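Local coordinates for protein glycogen accumulation regulator GarA (Mycobacterium tuberculosis, PDB 6I2P) that probably binds phosphothreonine-bearing partners through its FHA domain and takes part in the control of glycogen accumulation, at residues C[61-66]-C[142-147]; C[56-61]-C[68-73]; C[80-85]-C[95-100]. All blocks are in the same frame, centred on the assembly; numbering follows the deposited sequence.

Interaction 1 (C[61-66]-C[142-147]); sequences VKRGPN and KFRLVF. With SO4 (sulfate ion), chain L.
Lys62 enters this contact through its backbone and then runs its side chain along Val146. Its N donates a hydrogen bond to Arg144 O (2.8 Å), and its CB rests on the same oxygen at 3.3 Å. From there CG, CD and CE each pass the one methyl CG2 of Val146, CD coming nearest at 3.7 Å. The chain, extended from CG on, carries NZ to a salt bridge with Glu137.

Beside it Arg63 and Arg144 stack face to face. Their guanidinium centres lie 3.9 Å apart with planes only 6° from parallel, and both chains bend at chi3. A water links the two backbones, donating to Arg63 O and accepting from Arg144 N. The end of strand 57-61 and the loop after it lie along strand 143-149 in the six-stranded antiparallel sheet, Val61 and Leu145 forming a non-hydrogen-bonded pair. On the buried face that carries these two, Val61 sets CG2 on Leu145 CD2 (3.7 Å) and CG1 at the edge of the Phe143 ring. Asn66 ND2 approaches that ring obliquely, 3.4 Å from Phe143 CE2.

Two like charges are thus stacked, probably made tolerable by their partners: Asp29 pairs with Arg63 NH1, Ala28 O takes Arg144 NH2, and the backbone of another protein chain accepts from Arg63 NH2. Arg144 NE is buried without a partner in the model; the group is held through its terminal nitrogens and the stack.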
loop_
_atom_site.group_PDB
_atom_site.type_symbol
_atom_site.label_atom_id
_atom_site.label_comp_id
_atom_site.label_asym_id
_atom_site.label_seq_id
_atom_site.Cartn_x
_atom_site.Cartn_y
_atom_site.Cartn_z
ATOM N N VAL C 61 8.587 -21.147 -3.785
ATOM C CA VAL C 61 8.398 -19.710 -3.998
ATOM C C VAL C 61 8.911 -19.424 -5.423
ATOM O O VAL C 61 10.075 -19.693 -5.732
ATOM C CB VAL C 61 9.080 -18.820 -2.921
ATOM C CG1 VAL C 61 8.658 -17.362 -3.068
ATOM C CG2 VAL C 61 8.779 -19.317 -1.513
ATOM N N LYS C 62 8.016 -18.937 -6.292
ATOM C CA LYS C 62 8.314 -18.663 -7.696
ATOM C C LYS C 62 9.126 -17.384 -7.931
ATOM O O LYS C 62 10.012 -17.389 -8.783
ATOM C CB LYS C 62 7.015 -18.639 -8.515
ATOM C CG LYS C 62 7.104 -19.403 -9.822
ATOM C CD LYS C 62 5.932 -19.096 -10.741
ATOM C CE LYS C 62 5.918 -20.034 -11.924
ATOM N NZ LYS C 62 4.914 -19.631 -12.939
ATOM N N ARG C 63 8.823 -16.293 -7.200
ATOM C CA ARG C 63 9.512 -15.007 -7.377
ATOM C C ARG C 63 9.684 -14.198 -6.081
ATOM O O ARG C 63 9.134 -14.556 -5.041
ATOM C CB ARG C 63 8.840 -14.154 -8.475
ATOM C CG ARG C 63 7.373 -13.805 -8.227
ATOM C CD ARG C 63 6.843 -12.820 -9.259
ATOM N NE ARG C 63 6.602 -13.466 -10.546
ATOM C CZ ARG C 63 5.957 -12.909 -11.566
ATOM N NH1 ARG C 63 5.784 -13.582 -12.693
ATOM N NH2 ARG C 63 5.473 -11.677 -11.462
ATOM N N GLY C 64 10.457 -13.117 -6.171
ATOM C CA GLY C 64 10.713 -12.191 -5.071
ATOM C C GLY C 64 11.975 -12.480 -4.280
ATOM O O GLY C 64 12.848 -13.211 -4.759
ATOM N N PRO C 65 12.089 -11.927 -3.044
ATOM C CA PRO C 65 13.298 -12.162 -2.226
ATOM C C PRO C 65 13.536 -13.616 -1.821
ATOM O O PRO C 65 14.682 -14.024 -1.666
ATOM C CB PRO C 65 13.069 -11.288 -0.983
ATOM C CG PRO C 65 12.002 -10.340 -1.351
ATOM C CD PRO C 65 11.140 -11.036 -2.345
ATOM N N ASN C 66 12.461 -14.386 -1.635
ATOM C CA ASN C 66 12.532 -15.787 -1.224
ATOM C C ASN C 66 12.421 -16.781 -2.390
ATOM O O ASN C 66 12.262 -17.972 -2.139
ATOM C CB ASN C 66 11.484 -16.073 -0.138
ATOM C CG ASN C 66 11.675 -15.228 1.091
ATOM O OD1 ASN C 66 12.600 -15.434 1.887
ATOM N ND2 ASN C 66 10.814 -14.239 1.253
ATOM N N LYS C 142 2.165 -11.620 -0.663
ATOM C CA LYS C 142 2.895 -11.304 -1.889
ATOM C C LYS C 142 3.667 -12.552 -2.355
ATOM O O LYS C 142 4.426 -12.469 -3.319
ATOM C CB LYS C 142 3.851 -10.109 -1.685
ATOM C CG LYS C 142 3.169 -8.764 -1.478
ATOM C CD LYS C 142 4.210 -7.658 -1.352
ATOM C CE LYS C 142 4.198 -6.982 0.000
ATOM N NZ LYS C 142 5.337 -6.045 0.154
ATOM N N PHE C 143 3.487 -13.700 -1.666
ATOM C CA PHE C 143 4.147 -14.957 -2.033
ATOM C C PHE C 143 3.371 -15.678 -3.120
ATOM O O PHE C 143 2.163 -15.861 -3.005
ATOM C CB PHE C 143 4.317 -15.892 -0.823
ATOM C CG PHE C 143 5.398 -15.497 0.150
ATOM C CD1 PHE C 143 5.108 -14.686 1.242
ATOM C CD2 PHE C 143 6.703 -15.961 -0.005
ATOM C CE1 PHE C 143 6.106 -14.337 2.158
ATOM C CE2 PHE C 143 7.706 -15.599 0.906
ATOM C CZ PHE C 143 7.396 -14.795 1.986
ATOM N N ARG C 144 4.071 -16.085 -4.176
ATOM C CA ARG C 144 3.519 -16.842 -5.292
ATOM C C ARG C 144 4.186 -18.204 -5.237
ATOM O O ARG C 144 5.345 -18.367 -5.628
ATOM C CB ARG C 144 3.742 -16.114 -6.628
ATOM C CG ARG C 144 2.772 -14.943 -6.838
ATOM C CD ARG C 144 3.135 -14.090 -8.040
ATOM N NE ARG C 144 3.127 -14.860 -9.287
ATOM C CZ ARG C 144 2.565 -14.455 -10.421
ATOM N NH1 ARG C 144 1.950 -13.282 -10.483
ATOM N NH2 ARG C 144 2.617 -15.219 -11.503
ATOM N N LEU C 145 3.488 -19.148 -4.621
ATOM C CA LEU C 145 3.970 -20.506 -4.414
ATOM C C LEU C 145 3.439 -21.419 -5.493
ATOM O O LEU C 145 2.288 -21.279 -5.896
ATOM C CB LEU C 145 3.534 -21.046 -3.033
ATOM C CG LEU C 145 3.792 -20.147 -1.800
ATOM C CD1 LEU C 145 2.749 -20.387 -0.725
ATOM C CD2 LEU C 145 5.196 -20.348 -1.237
ATOM N N VAL C 146 4.275 -22.347 -5.969
ATOM C CA VAL C 146 3.845 -23.360 -6.922
ATOM C C VAL C 146 3.778 -24.677 -6.152
ATOM O O VAL C 146 4.721 -25.030 -5.433
ATOM C CB VAL C 146 4.727 -23.439 -8.196
ATOM C CG1 VAL C 146 4.307 -24.597 -9.108
ATOM C CG2 VAL C 146 4.672 -22.126 -8.957
ATOM N N PHE C 147 2.635 -25.368 -6.271
ATOM C CA PHE C 147 2.387 -26.653 -5.636
ATOM C C PHE C 147 2.836 -27.750 -6.600
ATOM O O PHE C 147 2.402 -27.780 -7.756
ATOM C CB PHE C 147 0.894 -26.794 -5.277
ATOM C CG PHE C 147 0.482 -28.169 -4.797
ATOM C CD1 PHE C 147 0.052 -29.139 -5.698
ATOM C CD2 PHE C 147 0.523 -28.492 -3.446
ATOM C CE1 PHE C 147 -0.319 -30.411 -5.255
ATOM C CE2 PHE C 147 0.132 -29.754 -3.005
ATOM C CZ PHE C 147 -0.274 -30.710 -3.914
HETATM S S SO4 L . 7.718 -6.855 2.904
HETATM O O1 SO4 L . 7.742 -6.182 1.601
HETATM O O2 SO4 L . 8.042 -5.890 3.956
HETATM O O3 SO4 L . 6.390 -7.419 3.145
HETATM O O4 SO4 L . 8.699 -7.948 2.922
HETATM O O HOH W 1 6.528 -14.998 -4.574
#

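Interaction 2 (C[56-61]-C[68-73]); sequences SALLVV and GSRFLL. With SO4 (sulfate ion), chain K.
Val60 and Arg70 lie side by side and point the same way, the last non-hydrogen-bonded pair of an antiparallel hairpin. Val60 CG1 sits over one face of the Arg70 guanidinium, 3.6 Å from Arg70 NH2. Gly68 O lies in the guanidinium plane and accepts from both Arg70 NE and Arg70 NH2, a side-on grip that fixes its rotation. With CG between the backbone N and carbonyl carbon (chi1 56°), a bend at chi3 turns the group back to the glycine. On the Val60 side of the sheet Leu58 crosses the aliphatic part of Arg70, its CD1 lying 3.9 Å from Arg70 CB.

On the other side of the sheet Leu59 crosses Leu73, with Leu59 CD1 3.8 Å from Leu73 CD2, and Ala57 CB lies 3.9 Å from Leu73 CD1. Phe71 reaches the Val61 methyl CG2 with its CE2 at 4.1 Å. Ile88 packs against Leu59, Phe71 and Leu73 here. Paired backbone bonds join Ala57 with Leu73 and Leu59 with Phe71.

Arg70 N donates at 2.8 Å to O4 of a sulfate ion, probably from the crystallisation liquor. The ladder therefore separates an apolar, inward face from one where a cation is fixed by a backbone carbonyl.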
loop_
_atom_site.group_PDB
_atom_site.type_symbol
_atom_site.label_atom_id
_atom_site.label_comp_id
_atom_site.label_asym_id
_atom_site.label_seq_id
_atom_site.Cartn_x
_atom_site.Cartn_y
_atom_site.Cartn_z
ATOM N N SER C 56 3.643 -37.208 -0.645
ATOM C CA SER C 56 4.094 -35.880 -0.240
ATOM C C SER C 56 4.021 -34.862 -1.379
ATOM O O SER C 56 3.890 -35.233 -2.548
ATOM C CB SER C 56 5.502 -35.941 0.348
ATOM O OG SER C 56 6.487 -35.916 -0.669
ATOM N N ALA C 57 4.106 -33.577 -1.021
ATOM C CA ALA C 57 4.080 -32.467 -1.965
ATOM C C ALA C 57 5.144 -31.428 -1.621
ATOM O O ALA C 57 5.763 -31.493 -0.556
ATOM C CB ALA C 57 2.699 -31.833 -1.994
ATOM N N LEU C 58 5.361 -30.478 -2.536
ATOM C CA LEU C 58 6.346 -29.422 -2.384
ATOM C C LEU C 58 5.774 -28.078 -2.820
ATOM O O LEU C 58 5.115 -27.991 -3.852
ATOM C CB LEU C 58 7.603 -29.783 -3.202
ATOM C CG LEU C 58 8.855 -28.939 -3.000
ATOM C CD1 LEU C 58 9.536 -29.257 -1.667
ATOM C CD2 LEU C 58 9.827 -29.168 -4.132
ATOM N N LEU C 59 6.004 -27.038 -2.014
ATOM C CA LEU C 59 5.581 -25.675 -2.330
ATOM C C LEU C 59 6.849 -24.885 -2.601
ATOM O O LEU C 59 7.737 -24.868 -1.756
ATOM C CB LEU C 59 4.794 -25.036 -1.177
ATOM C CG LEU C 59 3.403 -25.594 -0.882
ATOM C CD1 LEU C 59 2.979 -25.222 0.517
ATOM C CD2 LEU C 59 2.365 -25.108 -1.905
ATOM N N VAL C 60 6.966 -24.289 -3.788
ATOM C CA VAL C 60 8.166 -23.534 -4.157
ATOM C C VAL C 60 7.808 -22.073 -4.381
ATOM O O VAL C 60 6.865 -21.786 -5.121
ATOM C CB VAL C 60 8.915 -24.130 -5.392
ATOM C CG1 VAL C 60 10.309 -23.517 -5.547
ATOM C CG2 VAL C 60 9.019 -25.649 -5.316
ATOM N N VAL C 61 8.587 -21.147 -3.785
ATOM C CA VAL C 61 8.398 -19.710 -3.998
ATOM C C VAL C 61 8.911 -19.424 -5.423
ATOM O O VAL C 61 10.075 -19.693 -5.732
ATOM C CB VAL C 61 9.080 -18.820 -2.921
ATOM C CG1 VAL C 61 8.658 -17.362 -3.068
ATOM C CG2 VAL C 61 8.779 -19.317 -1.513
ATOM N N GLY C 68 12.931 -19.529 -4.898
ATOM C CA GLY C 68 13.745 -20.732 -4.800
ATOM C C GLY C 68 13.522 -21.493 -3.512
ATOM O O GLY C 68 13.766 -22.701 -3.470
ATOM N N SER C 69 13.047 -20.791 -2.450
ATOM C CA SER C 69 12.732 -21.403 -1.158
ATOM C C SER C 69 11.573 -22.358 -1.339
ATOM O O SER C 69 10.669 -22.102 -2.133
ATOM C CB SER C 69 12.384 -20.354 -0.104
ATOM O OG SER C 69 13.548 -19.662 0.314
ATOM N N ARG C 70 11.632 -23.483 -0.647
ATOM C CA ARG C 70 10.611 -24.508 -0.762
ATOM C C ARG C 70 10.233 -25.097 0.577
ATOM O O ARG C 70 10.970 -24.967 1.553
ATOM C CB ARG C 70 11.007 -25.594 -1.787
ATOM C CG ARG C 70 12.340 -26.284 -1.514
ATOM C CD ARG C 70 12.971 -26.792 -2.795
ATOM N NE ARG C 70 13.326 -25.678 -3.676
ATOM C CZ ARG C 70 13.343 -25.737 -5.002
ATOM N NH1 ARG C 70 13.048 -26.868 -5.629
ATOM N NH2 ARG C 70 13.669 -24.669 -5.713
ATOM N N PHE C 71 9.063 -25.726 0.618
ATOM C CA PHE C 71 8.504 -26.326 1.815
ATOM C C PHE C 71 7.886 -27.660 1.450
ATOM O O PHE C 71 7.085 -27.739 0.512
ATOM C CB PHE C 71 7.453 -25.385 2.440
ATOM C CG PHE C 71 7.915 -23.952 2.592
ATOM C CD1 PHE C 71 8.651 -23.557 3.700
ATOM C CD2 PHE C 71 7.637 -23.007 1.609
ATOM C CE1 PHE C 71 9.089 -22.239 3.832
ATOM C CE2 PHE C 71 8.091 -21.692 1.734
ATOM C CZ PHE C 71 8.810 -21.316 2.845
ATOM N N LEU C 72 8.291 -28.714 2.164
ATOM C CA LEU C 72 7.774 -30.057 1.930
ATOM C C LEU C 72 6.531 -30.296 2.782
ATOM O O LEU C 72 6.549 -30.062 3.990
ATOM C CB LEU C 72 8.847 -31.120 2.219
ATOM C CG LEU C 72 8.517 -32.553 1.796
ATOM C CD1 LEU C 72 8.866 -32.790 0.318
ATOM C CD2 LEU C 72 9.259 -33.557 2.673
ATOM N N LEU C 73 5.451 -30.748 2.134
ATOM C CA LEU C 73 4.189 -31.095 2.781
ATOM C C LEU C 73 4.195 -32.618 2.938
ATOM O O LEU C 73 4.187 -33.341 1.936
ATOM C CB LEU C 73 2.984 -30.636 1.930
ATOM C CG LEU C 73 2.906 -29.158 1.549
ATOM C CD1 LEU C 73 1.858 -28.927 0.487
ATOM C CD2 LEU C 73 2.606 -28.289 2.751
HETATM S S SO4 K . 15.039 -23.614 1.407
HETATM O O1 SO4 K . 14.422 -23.771 2.726
HETATM O O2 SO4 K . 15.311 -22.194 1.160
HETATM O O3 SO4 K . 16.291 -24.372 1.370
HETATM O O4 SO4 K . 14.138 -24.127 0.385
#

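Interaction 3 (C[80-85]-C[95-100]); sequences AGRHPD and VSRRHA
Arg98 meets Asp85 end-on with two nitrogens: NH1 bonds to Asp85 OD1 at 2.8 Å and NH2 to Asp85 OD2 at 3.1 Å, both on the syn side of the carboxylate. The same NH2 lies over the centre of the His83 ring, whose opposite face is covered by Pro84 CD. Asp85 N donates to His83 ND1, so this ring also holds the loop carrying the carboxylate. Further along, Arg82 NE donates to Val95 O (2.8 Å), while Arg97 CG lies over a face of the Arg82 guanidinium. Arg82 N bonds to Ser96 O, and His83 N to Arg97 O.

Gly81-Arg82, where strand 77-81 runs into its loop, and Ser96-x-x-His99 match the Gly-Arg and Ser-x-x-His elements of FHA domains, consistent with a phosphopeptide site; here Ser96 OG and Arg97 NH2 bond to a modified side chain of another protein chain. Arg82 NH1 holds that chain's backbone.

Behind these groups, His99 CG anti to the backbone N (chi1 -166°) carries the ring towards Ser96, whose N donates to ND1 at 3.2 Å; NE2 bonds to Gly119 O, and the two bonds probably fix the ring's rotation. Farther out, His99 and Ala100 both face Ala80 in a classic beta bulge.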
loop_
_atom_site.group_PDB
_atom_site.type_symbol
_atom_site.label_atom_id
_atom_site.label_comp_id
_atom_site.label_asym_id
_atom_site.label_seq_id
_atom_site.Cartn_x
_atom_site.Cartn_y
_atom_site.Cartn_z
ATOM N N ALA C 80 0.553 -22.284 7.534
ATOM C CA ALA C 80 1.299 -21.294 6.757
ATOM C C ALA C 80 0.897 -19.880 7.194
ATOM O O ALA C 80 -0.287 -19.539 7.171
ATOM C CB ALA C 80 1.049 -21.491 5.261
ATOM N N GLY C 81 1.883 -19.094 7.625
ATOM C CA GLY C 81 1.656 -17.727 8.083
ATOM C C GLY C 81 2.901 -17.004 8.543
ATOM O O GLY C 81 4.012 -17.526 8.403
ATOM N N ARG C 82 2.711 -15.782 9.090
ATOM C CA ARG C 82 3.782 -14.924 9.600
ATOM C C ARG C 82 4.083 -15.193 11.088
ATOM O O ARG C 82 5.032 -14.619 11.624
ATOM C CB ARG C 82 3.444 -13.438 9.344
ATOM C CG ARG C 82 4.648 -12.485 9.390
ATOM C CD ARG C 82 4.361 -11.067 8.922
ATOM N NE ARG C 82 2.964 -10.660 9.121
ATOM C CZ ARG C 82 2.484 -10.128 10.239
ATOM N NH1 ARG C 82 3.281 -9.922 11.281
ATOM N NH2 ARG C 82 1.200 -9.804 10.328
ATOM N N HIS C 83 3.299 -16.068 11.757
ATOM C CA HIS C 83 3.559 -16.396 13.158
ATOM C C HIS C 83 4.834 -17.253 13.251
ATOM O O HIS C 83 4.988 -18.176 12.444
ATOM C CB HIS C 83 2.367 -17.103 13.826
ATOM C CG HIS C 83 2.516 -17.181 15.312
ATOM N ND1 HIS C 83 3.274 -18.175 15.908
ATOM C CD2 HIS C 83 2.077 -16.332 16.273
ATOM C CE1 HIS C 83 3.239 -17.928 17.208
ATOM N NE2 HIS C 83 2.536 -16.828 17.478
ATOM N N PRO C 84 5.763 -16.954 14.202
ATOM C CA PRO C 84 7.018 -17.731 14.291
ATOM C C PRO C 84 6.883 -19.253 14.397
ATOM O O PRO C 84 7.775 -19.957 13.929
ATOM C CB PRO C 84 7.702 -17.154 15.532
ATOM C CG PRO C 84 7.171 -15.780 15.648
ATOM C CD PRO C 84 5.747 -15.860 15.197
ATOM N N ASP C 85 5.786 -19.761 14.995
ATOM C CA ASP C 85 5.568 -21.203 15.159
ATOM C C ASP C 85 5.004 -21.899 13.888
ATOM O O ASP C 85 4.897 -23.131 13.886
ATOM C CB ASP C 85 4.708 -21.512 16.419
ATOM C CG ASP C 85 3.196 -21.294 16.360
ATOM O OD1 ASP C 85 2.616 -21.394 15.256
ATOM O OD2 ASP C 85 2.590 -21.059 17.428
ATOM N N VAL C 95 0.926 -10.947 4.878
ATOM C CA VAL C 95 0.600 -12.308 5.322
ATOM C C VAL C 95 0.143 -12.226 6.785
ATOM O O VAL C 95 0.813 -11.599 7.605
ATOM C CB VAL C 95 1.784 -13.328 5.140
ATOM C CG1 VAL C 95 1.428 -14.714 5.684
ATOM C CG2 VAL C 95 2.226 -13.434 3.681
ATOM N N SER C 96 -0.992 -12.865 7.108
ATOM C CA SER C 96 -1.509 -12.925 8.471
ATOM C C SER C 96 -0.681 -13.922 9.267
ATOM O O SER C 96 -0.149 -14.866 8.682
ATOM C CB SER C 96 -2.971 -13.367 8.468
ATOM O OG SER C 96 -3.801 -12.392 7.865
ATOM N N ARG C 97 -0.576 -13.724 10.602
ATOM C CA ARG C 97 0.144 -14.630 11.512
ATOM C C ARG C 97 -0.419 -16.048 11.358
ATOM O O ARG C 97 0.337 -17.004 11.189
ATOM C CB ARG C 97 0.064 -14.123 12.959
ATOM C CG ARG C 97 0.984 -12.933 13.181
ATOM C CD ARG C 97 0.545 -12.063 14.333
ATOM N NE ARG C 97 -0.489 -11.106 13.940
ATOM C CZ ARG C 97 -0.905 -10.100 14.704
ATOM N NH1 ARG C 97 -0.359 -9.894 15.896
ATOM N NH2 ARG C 97 -1.851 -9.280 14.272
ATOM N N ARG C 98 -1.756 -16.150 11.315
ATOM C CA ARG C 98 -2.511 -17.370 11.039
ATOM C C ARG C 98 -3.179 -17.066 9.695
ATOM O O ARG C 98 -4.156 -16.326 9.656
ATOM C CB ARG C 98 -3.562 -17.651 12.146
ATOM C CG ARG C 98 -3.008 -17.731 13.578
ATOM C CD ARG C 98 -2.235 -19.008 13.848
ATOM N NE ARG C 98 -1.670 -19.015 15.197
ATOM C CZ ARG C 98 -0.469 -19.492 15.500
ATOM N NH1 ARG C 98 0.307 -20.002 14.554
ATOM N NH2 ARG C 98 -0.030 -19.459 16.751
ATOM N N HIS C 99 -2.586 -17.523 8.587
ATOM C CA HIS C 99 -3.117 -17.206 7.257
ATOM C C HIS C 99 -3.857 -18.380 6.651
ATOM O O HIS C 99 -5.051 -18.272 6.364
ATOM C CB HIS C 99 -1.995 -16.715 6.306
ATOM C CG HIS C 99 -2.494 -16.058 5.050
ATOM N ND1 HIS C 99 -2.274 -14.713 4.808
ATOM C CD2 HIS C 99 -3.193 -16.578 4.011
ATOM C CE1 HIS C 99 -2.824 -14.462 3.630
ATOM N NE2 HIS C 99 -3.395 -15.552 3.116
ATOM N N ALA C 100 -3.142 -19.504 6.463
ATOM C CA ALA C 100 -3.679 -20.689 5.817
ATOM C C ALA C 100 -3.126 -21.998 6.388
ATOM O O ALA C 100 -2.234 -22.003 7.238
ATOM C CB ALA C 100 -3.397 -20.613 4.311
#

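In the fold
Interactions 1 and 2 share Val61 and build the same sheet, strand 57-61 lying between strands 143-149 and 70-73; Val146 N probably bonds to Val60 O where they meet, and Phe147 packs on Ala57 and Leu73. Interaction 3 belongs to the second sheet and the loops at its end. It touches interaction 1 through Phe143 and Val95, but not interaction 2. All three are partly buried. Interaction 2 is a regular hairpin ladder with an apolar inner side; interaction 1 turns from that interior to a stacked, largely covered pair of arginines; interaction 3 is mostly loop, rich in arginine and histidine, and like interaction 1 it meets the other protein chain, which does not touch interaction 2.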